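Long-range contacts in extracellular solute-binding protein, family 1 (Trichodesmium erythraeum IMS101, PDB 6G7N), which binds ferric iron and probably delivers it to an ABC transporter as the extracellular solute-binding component of an iron-uptake system: residues S99-V104 with N268-V273; V104-K109 with G192-Y197; Y198-K203 with S281-F286; R227-N232 with G287-D292. All blocks are in the same frame, centred on the assembly; numbering follows the deposited sequence.

Three of the four contacts share the long strand 96-108 or its neighbour 231-239 in one mixed sheet. Contacts 1 and 2 reach the iron pocket and have Val104 in common, their centres about 13 Å apart; Arg101 and Tyr197 both meet the bound D-alanine. Contact 3 continues helix 196-204, on which contact 2 ends, so that Tyr197 and Tyr198 bind the same ferric ion. Contact 4, its Val231 side chain about 13 Å from D-alanine, is centred about 10 Å from contact 1 and joined to it by a 2.8 Å hydrogen bond from Lys100 NZ to Asn291 OD1. Contacts 3 and 4 use adjoining segments, 281-286 and 287-292, with centres about 16 Å apart.

Contact 1 (S99-V104 with N268-V273); sequences SKRARV and NNEYPV. With DAL (D-alanine), chain C.
Glu270 is clasped between Ser99 and Arg101 in the tight, buried half of this contact. Arg101 grips the carboxylate side-on, Arg101 NE to Glu270 OE1 at 3.0 Å and NH1 to Glu270 OE2 at 2.9 Å, the two side chains side by side and pointing the same way. The guanidinium and carboxylate planes are turned 71° apart: both oxygens lie near the guanidinium plane, yet Arg101 meets them from above the carboxylate plane. Ser99 OG donates to Glu270 OE1 over 2.7 Å from the opposite face, while Asn268 ND2 reaches the anti lone pair of Glu270 OE2 at 2.8 Å. The Arg101 chain bends at chi2 and chi3 (-92° and -58°) to get there. Behind the carboxylate, Lys100 and Tyr271 form an antiparallel hydrogen-bonded pair, Lys100 N to Tyr271 O 2.8 Å and Tyr271 N to Lys100 O 2.9 Å, which attaches the short, weakly bonded strand of about 271-272 to strand 96-108. The looser side belongs to the partly exposed Lys100, whose aliphatic chain slants past Tyr271, Lys100 CE lying 3.8 Å from Tyr271 CB, before NZ bonds to Asn291. In the pocket, Arg101 NH1 also donates to O of D-alanine, 2.9 Å away. Glu270 is thus a second-shell residue: its charge probably offsets that of Arg101 and helps to hold the guanidinium where it binds the D-alanine carboxylate.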
# COMPACT_ATOMS: atom_id res chain seq x y z
N SER A 99 8.46 2.25 0.90
CA SER A 99 7.60 3.30 1.47
C SER A 99 6.36 2.61 2.01
O SER A 99 6.08 1.46 1.67
CB SER A 99 7.30 4.45 0.50
OG SER A 99 6.50 4.04 -0.57
N LYS A 100 5.63 3.34 2.84
CA LYS A 100 4.52 2.81 3.60
C LYS A 100 3.27 3.66 3.40
O LYS A 100 3.33 4.89 3.38
CB LYS A 100 4.92 2.82 5.12
CG LYS A 100 3.92 2.47 6.17
CD LYS A 100 4.66 2.50 7.50
CE LYS A 100 5.11 3.84 8.07
NZ LYS A 100 5.55 3.67 9.48
N ARG A 101 2.13 2.98 3.31
CA ARG A 101 0.81 3.60 3.23
C ARG A 101 -0.05 3.01 4.34
O ARG A 101 0.19 1.93 4.83
CB ARG A 101 0.17 3.42 1.85
CG ARG A 101 -0.01 1.96 1.38
CD ARG A 101 1.14 1.39 0.56
NE ARG A 101 1.46 2.13 -0.65
CZ ARG A 101 0.70 2.16 -1.75
NH1 ARG A 101 1.05 2.95 -2.75
NH2 ARG A 101 -0.42 1.45 -1.85
N ALA A 102 -1.10 3.73 4.72
CA ALA A 102 -2.07 3.24 5.72
C ALA A 102 -3.45 3.22 5.11
O ALA A 102 -3.82 4.14 4.37
CB ALA A 102 -2.08 4.14 6.96
N ARG A 103 -4.23 2.17 5.39
CA ARG A 103 -5.61 2.11 4.92
C ARG A 103 -6.48 2.59 6.08
O ARG A 103 -6.57 1.95 7.12
CB ARG A 103 -5.99 0.73 4.38
CG ARG A 103 -7.27 0.75 3.54
CD ARG A 103 -7.28 -0.32 2.45
NE ARG A 103 -8.36 -0.18 1.49
CZ ARG A 103 -8.37 0.73 0.50
NH1 ARG A 103 -7.38 1.60 0.34
NH2 ARG A 103 -9.40 0.77 -0.35
N VAL A 104 -7.06 3.78 5.89
CA VAL A 104 -7.63 4.58 6.96
C VAL A 104 -9.10 4.84 6.74
O VAL A 104 -9.63 4.62 5.65
CB VAL A 104 -6.86 5.90 7.12
CG1 VAL A 104 -5.39 5.60 7.45
CG2 VAL A 104 -7.00 6.77 5.87
N ASN A 268 5.00 9.89 -3.88
CA ASN A 268 3.60 9.52 -3.81
C ASN A 268 2.95 9.84 -2.48
O ASN A 268 1.95 9.20 -2.12
CB ASN A 268 3.39 8.04 -4.17
CG ASN A 268 1.93 7.70 -4.40
OD1 ASN A 268 1.17 8.50 -4.99
ND2 ASN A 268 1.53 6.48 -4.01
N ASN A 269 3.47 10.81 -1.75
CA ASN A 269 2.89 11.19 -0.47
C ASN A 269 2.72 10.03 0.50
O ASN A 269 1.77 10.01 1.27
CB ASN A 269 1.56 11.94 -0.66
CG ASN A 269 1.72 13.14 -1.55
OD1 ASN A 269 2.48 14.04 -1.25
ND2 ASN A 269 1.01 13.14 -2.67
N GLU A 270 3.68 9.11 0.48
CA GLU A 270 3.77 7.98 1.38
C GLU A 270 4.73 8.30 2.54
O GLU A 270 5.45 9.31 2.51
CB GLU A 270 4.17 6.70 0.62
CG GLU A 270 3.06 6.25 -0.30
CD GLU A 270 3.35 4.96 -1.05
OE1 GLU A 270 3.79 3.95 -0.42
OE2 GLU A 270 3.11 4.92 -2.28
N TYR A 271 4.70 7.44 3.55
CA TYR A 271 5.63 7.55 4.67
C TYR A 271 6.91 6.79 4.35
O TYR A 271 6.87 5.75 3.70
CB TYR A 271 5.00 6.94 5.93
CG TYR A 271 3.73 7.61 6.40
CD1 TYR A 271 3.79 8.69 7.28
CD2 TYR A 271 2.47 7.20 5.98
CE1 TYR A 271 2.63 9.35 7.70
CE2 TYR A 271 1.30 7.86 6.40
CZ TYR A 271 1.40 8.93 7.25
OH TYR A 271 0.22 9.57 7.64
N PRO A 272 8.05 7.24 4.87
CA PRO A 272 9.26 6.42 4.82
C PRO A 272 9.10 5.17 5.62
O PRO A 272 8.29 5.11 6.55
CB PRO A 272 10.35 7.31 5.48
CG PRO A 272 9.75 8.67 5.49
CD PRO A 272 8.29 8.48 5.64
N VAL A 273 9.87 4.12 5.27
CA VAL A 273 9.97 2.95 6.15
C VAL A 273 11.09 3.08 7.18
O VAL A 273 11.05 2.40 8.21
CB VAL A 273 10.11 1.61 5.38
CG1 VAL A 273 8.95 1.42 4.44
CG2 VAL A 273 11.44 1.50 4.67
N DAL C . -2.13 3.25 -7.18
CA DAL C . -0.78 3.85 -7.46
CB DAL C . -0.11 3.14 -8.62
C DAL C . 0.11 3.90 -6.26
O DAL C . -0.42 3.58 -5.17
OXT DAL C . 1.31 4.25 -6.42

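Contact 2 (V104-K109 with G192-Y197); sequences VIMYNK and GLANSY. With FE (Fe (III) ion), chain E; DAL (D-alanine), chain C.
Gly192 opens the pairing with Met106: the two form an antiparallel hydrogen-bonded pair, each backbone N meeting the other's O at 2.8 Å. Gly192 O also receives a CA-H contact from Ile105. Leu193 follows opposite Ile105 in a non-hydrogen-bonded pair, and its CD2 touches Ile105 CG1 at 3.7 Å; Leu145 and Phe165 of helix 140-167 pack on the same leucine. Ala194 returns to the other face and pairs with Val104, whose N reaches Ala194 O in a nearly straight bond of 3.0 Å (174°). Beside it the Met106 chain, bent at chi2 (-67°), brings CG to 4.0 Å from Ala194 CB and carries the methyl CE on to Asn195 O, 3.5 Å away. Asn195 marks the end of the strand and turns its side chain from Val104 and Met106 toward the metal site. Asn195 ND2 donates to Tyr197 OH at 3.0 Å, with the phenol oxygen in the amide plane, and probably helps to position this iron ligand. Ser196 leads from strand to helix while its OG takes the backbone N of Ala102. Tyr197 then binds the ferric ion through OH at 2.0 Å, the metal lying at the ring edge; D-alanine adds its N and O, and Tyr141 and Tyr198 their phenol oxygens. A strand running straight into a helix whose first turn presents two consecutive tyrosines to iron, with a third from helix 140-167, is consistent with the tyrosine-rich sites of FutA-type ferric-binding proteins.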
# COMPACT_ATOMS: atom_id res chain seq x y z
N VAL A 104 -7.06 3.78 5.89
CA VAL A 104 -7.63 4.58 6.96
C VAL A 104 -9.10 4.84 6.74
O VAL A 104 -9.63 4.62 5.65
CB VAL A 104 -6.86 5.90 7.12
CG1 VAL A 104 -5.39 5.60 7.45
CG2 VAL A 104 -7.00 6.77 5.87
N ILE A 105 -9.74 5.36 7.80
CA ILE A 105 -11.13 5.82 7.69
C ILE A 105 -11.10 7.29 7.29
O ILE A 105 -10.55 8.15 8.01
CB ILE A 105 -11.90 5.63 8.99
CG1 ILE A 105 -12.02 4.14 9.35
CG2 ILE A 105 -13.31 6.22 8.86
CD1 ILE A 105 -12.48 3.88 10.77
N MET A 106 -11.67 7.58 6.13
CA MET A 106 -11.89 8.95 5.65
C MET A 106 -13.28 9.35 6.11
O MET A 106 -14.24 8.58 5.93
CB MET A 106 -11.82 8.99 4.13
CG MET A 106 -10.50 8.49 3.55
SD MET A 106 -9.13 9.61 3.96
CE MET A 106 -7.76 8.77 3.11
N TYR A 107 -13.41 10.53 6.74
CA TYR A 107 -14.70 10.92 7.32
C TYR A 107 -15.09 12.33 6.93
O TYR A 107 -14.25 13.22 6.77
CB TYR A 107 -14.73 10.76 8.84
CG TYR A 107 -13.73 11.60 9.60
CD1 TYR A 107 -12.43 11.17 9.83
CD2 TYR A 107 -14.11 12.86 10.13
CE1 TYR A 107 -11.52 11.94 10.53
CE2 TYR A 107 -13.18 13.63 10.82
CZ TYR A 107 -11.89 13.18 11.03
OH TYR A 107 -10.98 13.94 11.71
N ASN A 108 -16.39 12.53 6.74
CA ASN A 108 -16.92 13.87 6.45
C ASN A 108 -16.86 14.68 7.75
O ASN A 108 -17.52 14.34 8.73
CB ASN A 108 -18.33 13.76 5.93
CG ASN A 108 -18.91 15.11 5.59
OD1 ASN A 108 -19.28 15.87 6.47
ND2 ASN A 108 -18.96 15.41 4.30
N LYS A 109 -16.10 15.77 7.74
CA LYS A 109 -15.88 16.56 8.95
C LYS A 109 -17.15 17.21 9.50
O LYS A 109 -17.27 17.41 10.71
CB LYS A 109 -14.80 17.62 8.74
CG LYS A 109 -13.40 17.06 8.49
CD LYS A 109 -12.37 18.17 8.52
CE LYS A 109 -10.97 17.62 8.38
NZ LYS A 109 -9.89 18.65 8.59
N GLY A 192 -15.58 6.44 4.63
CA GLY A 192 -15.09 5.48 3.64
C GLY A 192 -13.75 4.97 4.02
O GLY A 192 -13.16 5.45 4.98
N LEU A 193 -13.28 3.95 3.30
CA LEU A 193 -11.90 3.46 3.47
C LEU A 193 -11.10 3.83 2.24
O LEU A 193 -11.57 3.68 1.11
CB LEU A 193 -11.84 1.95 3.70
CG LEU A 193 -12.45 1.40 4.97
CD1 LEU A 193 -12.23 -0.09 5.20
CD2 LEU A 193 -11.95 2.09 6.23
N ALA A 194 -9.88 4.32 2.46
CA ALA A 194 -8.97 4.66 1.36
C ALA A 194 -7.56 4.71 1.92
O ALA A 194 -7.37 4.80 3.13
CB ALA A 194 -9.34 5.99 0.72
N ASN A 195 -6.58 4.70 1.02
CA ASN A 195 -5.19 4.85 1.46
C ASN A 195 -4.89 6.32 1.77
O ASN A 195 -5.35 7.23 1.07
CB ASN A 195 -4.21 4.30 0.42
CG ASN A 195 -4.20 2.79 0.30
OD1 ASN A 195 -4.68 2.08 1.20
ND2 ASN A 195 -3.64 2.29 -0.79
N SER A 196 -4.06 6.50 2.79
CA SER A 196 -3.67 7.80 3.31
C SER A 196 -3.18 8.78 2.23
O SER A 196 -3.54 9.97 2.25
CB SER A 196 -2.56 7.56 4.37
OG SER A 196 -1.49 6.75 3.86
N TYR A 197 -2.35 8.28 1.32
CA TYR A 197 -1.72 9.14 0.34
C TYR A 197 -2.71 9.76 -0.64
O TYR A 197 -2.38 10.76 -1.28
CB TYR A 197 -0.57 8.41 -0.39
CG TYR A 197 -0.98 7.17 -1.12
CD1 TYR A 197 -1.47 7.20 -2.41
CD2 TYR A 197 -0.87 5.93 -0.51
CE1 TYR A 197 -1.84 6.03 -3.06
CE2 TYR A 197 -1.26 4.75 -1.15
CZ TYR A 197 -1.79 4.79 -2.42
OH TYR A 197 -2.23 3.65 -3.03
FE FE E . -2.50 3.42 -4.99
N DAL C . -2.13 3.25 -7.18
CA DAL C . -0.78 3.85 -7.46
CB DAL C . -0.11 3.14 -8.62
C DAL C . 0.11 3.90 -6.26
O DAL C . -0.42 3.58 -5.17
OXT DAL C . 1.31 4.25 -6.42

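Contact 3 (Y198-K203 with S281-F286); sequences YLARLK and SVLKPF. With FE (Fe (III) ion), chain E.
Leu199 and Phe286 come together because the leucine places CG anti to its backbone N (chi1 -176°), whereas the phenylalanine sets CG anti to its carbonyl carbon (chi1 -59°). Leu199 CD2 thereby meets Phe286 CZ at 3.9 Å, the side chains crossing at a slant. Lys203 is modelled in two conformers and brings its CE near the same ring in one of them, a contact that remains doubtful. Ala200, next along the helix, receives Val282 CG1 and Leu283 CD2, each 3.9 Å from its CB. The other branch of the valine, Val282 CG2, rests against Ala200 O and Lys203 CB. No hydrogen bond crosses the contact; it is an apolar seam with Lys203 at its exposed margin. Its helix carries Tyr198, whose OH binds the ferric ion at 2.0 Å on a side remote from Val282 and Phe286. Segment 281-286, ending in a 3-10 turn, thus covers one flank of helix 196-204, while Leu202 packs on helices 177-186 and 208-216, and Met219 of strand 217-220 lies against both Leu199 and Phe286.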
# COMPACT_ATOMS: atom_id res chain seq x y z
N TYR A 198 -3.91 9.19 -0.79
CA TYR A 198 -4.88 9.79 -1.71
C TYR A 198 -5.46 11.08 -1.14
O TYR A 198 -5.79 12.00 -1.91
CB TYR A 198 -6.01 8.80 -2.08
CG TYR A 198 -5.54 7.66 -2.94
CD1 TYR A 198 -5.07 7.86 -4.22
CD2 TYR A 198 -5.55 6.36 -2.45
CE1 TYR A 198 -4.64 6.80 -4.99
CE2 TYR A 198 -5.11 5.30 -3.22
CZ TYR A 198 -4.64 5.52 -4.49
OH TYR A 198 -4.17 4.47 -5.25
N LEU A 199 -5.62 11.18 0.18
CA LEU A 199 -6.06 12.44 0.75
C LEU A 199 -4.94 13.48 0.66
O LEU A 199 -5.19 14.64 0.29
CB LEU A 199 -6.54 12.27 2.19
CG LEU A 199 -7.09 13.52 2.84
CD1 LEU A 199 -8.31 14.09 2.10
CD2 LEU A 199 -7.46 13.24 4.29
N ALA A 200 -3.71 13.06 0.98
CA ALA A 200 -2.56 13.94 0.81
C ALA A 200 -2.41 14.48 -0.61
O ALA A 200 -2.06 15.65 -0.82
CB ALA A 200 -1.31 13.23 1.27
N ARG A 201 -2.67 13.62 -1.59
CA ARG A 201 -2.57 14.02 -2.99
C ARG A 201 -3.54 15.18 -3.30
O ARG A 201 -3.16 16.14 -3.97
CB ARG A 201 -2.87 12.83 -3.87
CG ARG A 201 -2.63 13.08 -5.32
CD ARG A 201 -2.98 11.85 -6.15
NE ARG A 201 -2.12 10.69 -5.88
CZ ARG A 201 -2.27 9.53 -6.51
NH1 ARG A 201 -3.27 9.36 -7.37
NH2 ARG A 201 -1.45 8.52 -6.28
N LEU A 202 -4.78 15.08 -2.78
CA LEU A 202 -5.75 16.15 -2.96
C LEU A 202 -5.32 17.43 -2.28
O LEU A 202 -5.51 18.53 -2.83
CB LEU A 202 -7.13 15.71 -2.49
CG LEU A 202 -7.78 14.62 -3.31
CD1 LEU A 202 -8.92 13.98 -2.52
CD2 LEU A 202 -8.31 15.14 -4.64
N LYS A 203 -4.80 17.30 -1.05
CA LYS A 203 -4.36 18.45 -0.23
C LYS A 203 -3.24 19.25 -0.90
O LYS A 203 -3.05 20.42 -0.58
CB LYS A 203 -3.84 18.02 1.15
CG LYS A 203 -4.86 17.46 2.13
CD LYS A 203 -5.45 18.55 3.03
CE LYS A 203 -6.40 17.96 4.06
NZ LYS A 203 -6.77 18.95 5.11
N SER A 281 5.80 17.12 4.55
CA SER A 281 5.06 18.21 5.17
C SER A 281 3.54 18.02 5.12
O SER A 281 2.84 18.33 6.09
CB SER A 281 5.45 19.54 4.54
OG SER A 281 6.83 19.77 4.71
N VAL A 282 3.03 17.47 4.02
CA VAL A 282 1.59 17.28 3.86
C VAL A 282 1.04 16.25 4.85
O VAL A 282 -0.14 16.26 5.18
CB VAL A 282 1.25 16.87 2.40
CG1 VAL A 282 1.81 15.50 2.03
CG2 VAL A 282 -0.25 16.93 2.13
N LEU A 283 1.87 15.29 5.28
CA LEU A 283 1.43 14.27 6.23
C LEU A 283 1.52 14.70 7.69
O LEU A 283 0.79 14.16 8.52
CB LEU A 283 2.23 12.98 6.01
CG LEU A 283 2.06 12.33 4.64
CD1 LEU A 283 3.03 11.17 4.44
CD2 LEU A 283 0.63 11.87 4.42
N LYS A 284 2.39 15.65 8.02
CA LYS A 284 2.59 16.05 9.42
C LYS A 284 1.30 16.47 10.15
O LYS A 284 1.14 16.12 11.32
CB LYS A 284 3.68 17.13 9.56
CG LYS A 284 5.10 16.66 9.26
CD LYS A 284 6.08 17.81 9.50
CE LYS A 284 7.41 17.61 8.81
NZ LYS A 284 8.36 18.73 9.11
N PRO A 285 0.38 17.22 9.49
CA PRO A 285 -0.82 17.64 10.24
C PRO A 285 -1.69 16.52 10.75
O PRO A 285 -2.44 16.71 11.70
CB PRO A 285 -1.58 18.51 9.22
CG PRO A 285 -0.52 19.00 8.29
CD PRO A 285 0.46 17.87 8.18
N PHE A 286 -1.60 15.35 10.12
CA PHE A 286 -2.38 14.21 10.56
C PHE A 286 -1.80 13.50 11.77
O PHE A 286 -2.51 12.74 12.43
CB PHE A 286 -2.57 13.24 9.41
CG PHE A 286 -3.26 13.86 8.24
CD1 PHE A 286 -4.62 14.12 8.28
CD2 PHE A 286 -2.54 14.23 7.13
CE1 PHE A 286 -5.26 14.72 7.22
CE2 PHE A 286 -3.18 14.83 6.06
CZ PHE A 286 -4.54 15.06 6.11
FE FE E . -2.50 3.42 -4.99

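Contact 4 (R227-N232 with G287-D292); sequences RGTHVN and GSFKND
Thr229 and Asn291 form a single backbone bridge, by which the coil 287-292 is fastened to the lead-in of strand 231-239 in this periplasmic-binding-protein fold. Two backbone hydrogen bonds make the bridge: Thr229 N to Lys290 O at 2.9 Å, almost straight (178°), and Asp292 N to Thr229 O at 3.0 Å. Gly228, with positive phi (104°), brings its CA to 3.6 Å from Lys290 O, backbone against backbone. Among apolar contacts, Phe289 lies across Thr229 at about a right angle, its CD2 3.8 Å from Thr229 CB, and Val231 CG1 comes to the ring edge at Phe289 CE2, 4.0 Å away. Phe289 is placed there with CG between its backbone N and carbonyl carbon, and its ring stacks on Phe221. Val231 CG1 also touches the Asn291 amide, and Lys290 runs extended over Gly228 CA. The charged pair is long: Arg227 NE lies 3.5 Å from Asp292 OD2, near the guanidinium plane, with the carboxylate turned 54° against it. Polar ends here have further partners: Glu121 for Arg227 NH1, Thr294 for Asp292 OD1, Gly226 O for Lys290 NZ and Lys100 for Asn291 OD1. Water supplements the pair, one molecule accepting from Arg227 NE at 3.1 Å and donating to both Gly228 O and, at 2.8 Å, Asp292 OD2.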
# COMPACT_ATOMS: atom_id res chain seq x y z
N ARG A 227 -4.44 -2.92 18.49
CA ARG A 227 -3.30 -3.46 17.76
C ARG A 227 -2.60 -2.48 16.83
O ARG A 227 -1.50 -2.77 16.39
CB ARG A 227 -3.71 -4.70 16.99
CG ARG A 227 -4.66 -4.44 15.82
CD ARG A 227 -5.05 -5.72 15.12
NE ARG A 227 -5.95 -5.48 13.99
CZ ARG A 227 -7.28 -5.58 14.02
NH1 ARG A 227 -7.92 -5.95 15.11
NH2 ARG A 227 -7.98 -5.29 12.94
N GLY A 228 -3.25 -1.35 16.50
CA GLY A 228 -2.69 -0.39 15.60
C GLY A 228 -3.30 -0.43 14.22
O GLY A 228 -4.09 -1.30 13.87
N THR A 229 -2.93 0.55 13.39
CA THR A 229 -3.47 0.75 12.08
C THR A 229 -2.86 -0.23 11.07
O THR A 229 -1.67 -0.57 11.16
CB THR A 229 -3.23 2.21 11.65
OG1 THR A 229 -3.91 3.07 12.56
CG2 THR A 229 -3.65 2.53 10.25
N HIS A 230 -3.67 -0.64 10.09
CA HIS A 230 -3.22 -1.48 8.96
C HIS A 230 -2.35 -0.64 8.03
O HIS A 230 -2.83 0.35 7.44
CB HIS A 230 -4.45 -2.00 8.24
CG HIS A 230 -4.15 -2.77 6.99
ND1 HIS A 230 -3.93 -4.13 6.97
CD2 HIS A 230 -4.07 -2.37 5.70
CE1 HIS A 230 -3.75 -4.51 5.71
NE2 HIS A 230 -3.84 -3.47 4.91
N VAL A 231 -1.09 -1.05 7.92
CA VAL A 231 -0.14 -0.44 7.02
C VAL A 231 0.25 -1.43 5.94
O VAL A 231 0.25 -2.65 6.12
CB VAL A 231 1.08 0.16 7.75
CG1 VAL A 231 0.61 1.30 8.65
CG2 VAL A 231 1.88 -0.86 8.52
N ASN A 232 0.64 -0.88 4.81
CA ASN A 232 1.06 -1.70 3.67
C ASN A 232 2.19 -0.96 2.97
O ASN A 232 2.58 0.13 3.41
CB ASN A 232 -0.17 -2.01 2.80
CG ASN A 232 -0.07 -3.30 1.97
OD1 ASN A 232 1.02 -3.76 1.62
ND2 ASN A 232 -1.24 -3.87 1.63
N GLY A 287 -0.53 13.76 12.08
CA GLY A 287 0.12 13.23 13.28
C GLY A 287 0.62 11.82 13.10
O GLY A 287 0.29 11.14 12.14
N SER A 288 1.45 11.38 14.04
CA SER A 288 1.94 10.02 14.04
C SER A 288 0.84 9.09 14.57
O SER A 288 -0.17 9.50 15.14
CB SER A 288 3.19 9.88 14.88
OG SER A 288 2.91 10.29 16.19
N PHE A 289 1.04 7.80 14.33
CA PHE A 289 0.04 6.82 14.69
C PHE A 289 0.70 5.46 14.88
O PHE A 289 1.72 5.14 14.25
CB PHE A 289 -1.09 6.72 13.63
CG PHE A 289 -0.63 6.35 12.26
CD1 PHE A 289 -0.17 7.32 11.40
CD2 PHE A 289 -0.67 5.03 11.81
CE1 PHE A 289 0.26 6.99 10.13
CE2 PHE A 289 -0.27 4.69 10.54
CZ PHE A 289 0.19 5.68 9.69
N LYS A 290 0.11 4.67 15.76
CA LYS A 290 0.57 3.32 16.02
C LYS A 290 0.31 2.43 14.82
O LYS A 290 -0.81 2.36 14.32
CB LYS A 290 -0.15 2.72 17.22
CG LYS A 290 0.35 1.36 17.60
CD LYS A 290 -0.41 0.79 18.78
CE LYS A 290 0.12 -0.58 19.12
NZ LYS A 290 -0.46 -1.07 20.39
N ASN A 291 1.37 1.77 14.36
CA ASN A 291 1.30 0.81 13.26
C ASN A 291 1.12 -0.61 13.85
O ASN A 291 1.85 -0.98 14.76
CB ASN A 291 2.63 0.75 12.48
CG ASN A 291 3.00 1.99 11.67
OD1 ASN A 291 3.74 1.85 10.69
ND2 ASN A 291 2.57 3.20 12.07
N ASP A 292 0.23 -1.40 13.26
CA ASP A 292 0.19 -2.83 13.58
C ASP A 292 1.55 -3.48 13.26
O ASP A 292 2.18 -3.13 12.26
CB ASP A 292 -0.98 -3.42 12.78
CG ASP A 292 -1.40 -4.83 13.18
OD1 ASP A 292 -0.56 -5.65 13.64
OD2 ASP A 292 -2.60 -5.12 13.01
O HOH W 1 -4.60 -3.45 12.02
O HOH W 2 -4.01 -6.83 11.58
O HOH W 3 0.57 -4.56 16.76